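Local coordinates for anthrone oxidase-like protein (Streptomyces ambofaciens, PDB 5F9P) that acts as an oxygenase that cleaves a carbon-carbon bond in atypical angucycline biosynthesis, probably as a monooxygenase, in an oxidative opening of ring B, at residues Ile2-Glu6 against Val100-Leu104; Leu95-Glu99 against Ala172-Ser176. One frame throughout, in Å; residues are numbered along the deposited sequence.

Contact 1: Ile2-Glu6 against Val100-Leu104; sequences IISAE and VAHTL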
# COMPACT_ATOMS: atom_id res chain seq x y z
N ILE A 2 7.87 -9.18 5.19
CA ILE A 2 6.78 -9.83 5.91
C ILE A 2 5.95 -8.79 6.65
O ILE A 2 6.49 -7.89 7.28
CB ILE A 2 7.31 -10.86 6.93
CG1 ILE A 2 7.99 -12.02 6.21
CG2 ILE A 2 6.18 -11.37 7.83
CD1 ILE A 2 7.03 -12.90 5.44
N ILE A 3 4.62 -8.90 6.55
CA ILE A 3 3.73 -7.97 7.23
C ILE A 3 2.90 -8.70 8.28
O ILE A 3 2.36 -9.76 8.01
CB ILE A 3 2.75 -7.30 6.25
CG1 ILE A 3 3.51 -6.64 5.10
CG2 ILE A 3 1.88 -6.27 6.99
CD1 ILE A 3 2.60 -6.26 3.94
N SER A 4 2.81 -8.14 9.48
CA SER A 4 1.99 -8.77 10.52
C SER A 4 1.36 -7.76 11.46
O SER A 4 1.92 -6.69 11.71
CB SER A 4 2.83 -9.76 11.32
OG SER A 4 3.47 -9.10 12.39
N ALA A 5 0.20 -8.11 12.02
CA ALA A 5 -0.48 -7.21 12.95
C ALA A 5 0.34 -6.90 14.20
O ALA A 5 0.11 -5.89 14.87
CB ALA A 5 -1.84 -7.79 13.33
N GLU A 6 1.31 -7.76 14.53
CA GLU A 6 2.16 -7.53 15.69
C GLU A 6 3.34 -6.59 15.39
O GLU A 6 4.12 -6.26 16.29
CB GLU A 6 2.68 -8.84 16.28
CG GLU A 6 1.58 -9.79 16.72
CD GLU A 6 1.04 -10.62 15.57
OE1 GLU A 6 1.76 -10.79 14.56
OE2 GLU A 6 -0.11 -11.10 15.68
N VAL A 100 -0.27 -1.26 11.28
CA VAL A 100 -1.02 -2.38 10.76
C VAL A 100 -2.14 -2.68 11.75
O VAL A 100 -1.88 -2.87 12.93
CB VAL A 100 -0.12 -3.62 10.59
CG1 VAL A 100 -0.96 -4.84 10.18
CG2 VAL A 100 0.96 -3.33 9.55
N ALA A 101 -3.39 -2.70 11.28
CA ALA A 101 -4.50 -2.91 12.19
C ALA A 101 -4.95 -4.37 12.18
O ALA A 101 -5.42 -4.91 13.19
CB ALA A 101 -5.68 -1.97 11.86
N HIS A 102 -4.82 -5.02 11.04
CA HIS A 102 -5.38 -6.35 10.88
C HIS A 102 -4.75 -7.07 9.68
O HIS A 102 -4.44 -6.43 8.67
CB HIS A 102 -6.90 -6.22 10.67
CG HIS A 102 -7.63 -7.52 10.67
ND1 HIS A 102 -8.06 -8.14 11.83
CD2 HIS A 102 -8.01 -8.33 9.65
CE1 HIS A 102 -8.68 -9.26 11.52
NE2 HIS A 102 -8.67 -9.40 10.20
N THR A 103 -4.56 -8.37 9.82
CA THR A 103 -4.19 -9.22 8.69
C THR A 103 -5.10 -10.43 8.60
O THR A 103 -5.63 -10.92 9.61
CB THR A 103 -2.71 -9.70 8.74
OG1 THR A 103 -2.53 -10.60 9.85
CG2 THR A 103 -1.78 -8.52 8.88
N LEU A 104 -5.29 -10.91 7.38
CA LEU A 104 -6.06 -12.10 7.13
C LEU A 104 -5.40 -12.81 5.96
O LEU A 104 -4.98 -12.15 5.01
CB LEU A 104 -7.50 -11.72 6.77
CG LEU A 104 -8.34 -12.91 6.31
CD1 LEU A 104 -8.47 -13.94 7.43
CD2 LEU A 104 -9.72 -12.46 5.79
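Residues Ile-3 to Ala-5 run nearly perpendicular to Val-100 to Thr-103, the two directions 94° apart, and the nearest CA atoms are those of Ala-5 and Val-100, 5.3 Å apart. No hydrogen bond joins the segments. Val-100 carries the contact with both of its methyls. Because CG1 stands anti to the backbone N (chi1 174°), it rests on the main chain, with Val-100 CG1 3.7 Å from Ala-5 CA and equally near Ser-4 O. Its other branch meets Ile-3 methyl to methyl, Val-100 CG2 to Ile-3 CG2 at 4.0 Å. Ala-101 and His-102 both face Val-160 of strand 155-167, a classic beta bulge in barrel strand 92-105. They turn away from 2-6, and the extra residue brings Val-100 and Thr-103 to bear on the same side. Thr-103 CG2 approaches Ala-5 N at 3.7 Å, while its hydroxyl OG1 is bonded to Gly-111 O. Ile-3 is held by backbone bonds to Ile-113 in the two-stranded sheet 2-3/113-114. Beyond it the chain turns: Ser-4 OG is bonded to Asp-7 OD1, and Glu-6 N makes a weak hydrogen bond to Ser-4 OG, 3.3 Å long and bent to 127° at the hydrogen.

Contact 2: Leu95-Glu99 against Ala172-Ser176; sequences LMQNE and AFVIS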
# COMPACT_ATOMS: atom_id res chain seq x y z
N LEU A 95 2.28 10.69 0.96
CA LEU A 95 3.22 9.90 1.74
C LEU A 95 2.56 9.62 3.07
O LEU A 95 2.43 10.53 3.91
CB LEU A 95 4.54 10.64 1.94
CG LEU A 95 5.17 11.38 0.76
CD1 LEU A 95 6.40 12.14 1.25
CD2 LEU A 95 5.54 10.45 -0.39
N MSE A 96 2.15 8.37 3.27
CA MSE A 96 1.23 8.04 4.35
C MSE A 96 1.85 7.15 5.41
O MSE A 96 2.40 6.10 5.11
CB MSE A 96 -0.01 7.37 3.76
CG MSE A 96 -0.89 8.30 2.91
SE MSE A 96 -2.21 7.29 1.90
CE MSE A 96 -0.97 6.37 0.68
N GLN A 97 1.76 7.58 6.67
CA GLN A 97 2.31 6.80 7.77
C GLN A 97 1.20 6.04 8.47
O GLN A 97 0.17 6.62 8.82
CB GLN A 97 3.05 7.72 8.76
CG GLN A 97 4.08 8.62 8.08
CD GLN A 97 4.71 9.62 9.04
OE1 GLN A 97 4.92 9.32 10.21
NE2 GLN A 97 5.01 10.82 8.55
N ASN A 98 1.41 4.74 8.68
CA ASN A 98 0.36 3.86 9.16
C ASN A 98 0.85 2.88 10.20
O ASN A 98 2.05 2.63 10.33
CB ASN A 98 -0.18 3.01 8.00
CG ASN A 98 -0.38 3.81 6.75
OD1 ASN A 98 -1.44 4.39 6.52
ND2 ASN A 98 0.67 3.87 5.92
N GLU A 99 -0.10 2.28 10.91
CA GLU A 99 0.17 1.09 11.68
C GLU A 99 -0.72 -0.02 11.13
O GLU A 99 -1.77 0.25 10.54
CB GLU A 99 -0.08 1.31 13.17
CG GLU A 99 -1.52 1.53 13.54
CD GLU A 99 -1.67 1.92 15.01
OE1 GLU A 99 -2.83 2.01 15.49
OE2 GLU A 99 -0.64 2.14 15.69
N ALA A 172 -8.61 11.91 8.74
CA ALA A 172 -8.42 10.51 9.09
C ALA A 172 -8.50 9.64 7.84
O ALA A 172 -9.22 9.97 6.90
CB ALA A 172 -9.46 10.07 10.10
N PHE A 173 -7.77 8.53 7.84
CA PHE A 173 -7.84 7.62 6.70
C PHE A 173 -7.48 6.19 7.10
O PHE A 173 -6.80 5.95 8.10
CB PHE A 173 -6.94 8.12 5.56
CG PHE A 173 -5.48 8.07 5.87
CD1 PHE A 173 -4.88 9.10 6.59
CD2 PHE A 173 -4.71 7.01 5.46
CE1 PHE A 173 -3.52 9.07 6.89
CE2 PHE A 173 -3.34 6.96 5.75
CZ PHE A 173 -2.75 7.99 6.46
N VAL A 174 -7.97 5.22 6.33
CA VAL A 174 -7.60 3.83 6.53
C VAL A 174 -7.32 3.24 5.17
O VAL A 174 -7.68 3.83 4.15
CB VAL A 174 -8.69 3.00 7.22
CG1 VAL A 174 -9.04 3.60 8.56
CG2 VAL A 174 -9.92 2.90 6.33
N ILE A 175 -6.66 2.09 5.15
CA ILE A 175 -6.21 1.53 3.89
C ILE A 175 -6.51 0.06 3.86
O ILE A 175 -6.35 -0.65 4.86
CB ILE A 175 -4.69 1.74 3.69
CG1 ILE A 175 -4.42 3.20 3.31
CG2 ILE A 175 -4.14 0.78 2.62
CD1 ILE A 175 -2.96 3.58 3.36
N SER A 176 -6.96 -0.39 2.69
CA SER A 176 -7.18 -1.80 2.42
C SER A 176 -6.15 -2.25 1.39
O SER A 176 -6.08 -1.67 0.30
CB SER A 176 -8.59 -1.98 1.83
OG SER A 176 -8.78 -3.33 1.44
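The interior of the eight-stranded antiparallel barrel, in a protein of the dimeric alpha-beta barrel clan, is filled here by Met-96 and Asn-98 from strand 92-105 meeting Phe-173 and Ile-175 from strand 172-180. Strand 155-167 lies between these two in the sheet; with the twist and coiling of the barrel the short segments cross at -74°, their axes 8.8 Å apart at closest approach, and the contact is made mostly by side chains. Met-96, a selenomethionine, makes a Met-aromatic contact: SE sits 4.7 Å from the centroid of the Phe-173 ring, approaching obliquely at 39° from the ring normal. Met-96 SE also touches the tip of Ile-175, 4.1 Å from CD1. Nearer the backbone, Met-96 CB lies 3.9 Å from Phe-173 CZ. The amide of Asn-98 stands almost perpendicular to the phenyl ring, the planes 87° apart, with Asn-98 OD1 3.3 Å from Phe-173 CE2 and 3.6 Å from Ile-175 CD1. ND2 is bonded to Thr-11 O on the adjoining strand 10-17, which settles which end of the amide faces the ring. OD1 is thus buried among carbon atoms without a hydrogen-bond partner in the model, and any compensation probably comes from the weakly polar C-H groups of the phenyl ring.

From the N terminus, the short strand 2-3 comes first, and contact 1 closes a loop of 93 residues when the chain returns to it in strand 92-105. Contact 2 starts from the same strand, one segment earlier, at 95-99, and closes a second loop of 72 residues at 172-176. The second loop therefore opens before the first has closed, and the two contacts cross rather than nest. Both use strand 92-105, and their centres lie about 13 Å apart. Contact 1 ties the N-terminal segment, with its small two-stranded sheet, to the later part of that strand; contact 2 joins its middle, across the barrel interior, to a strand of the second half of the chain.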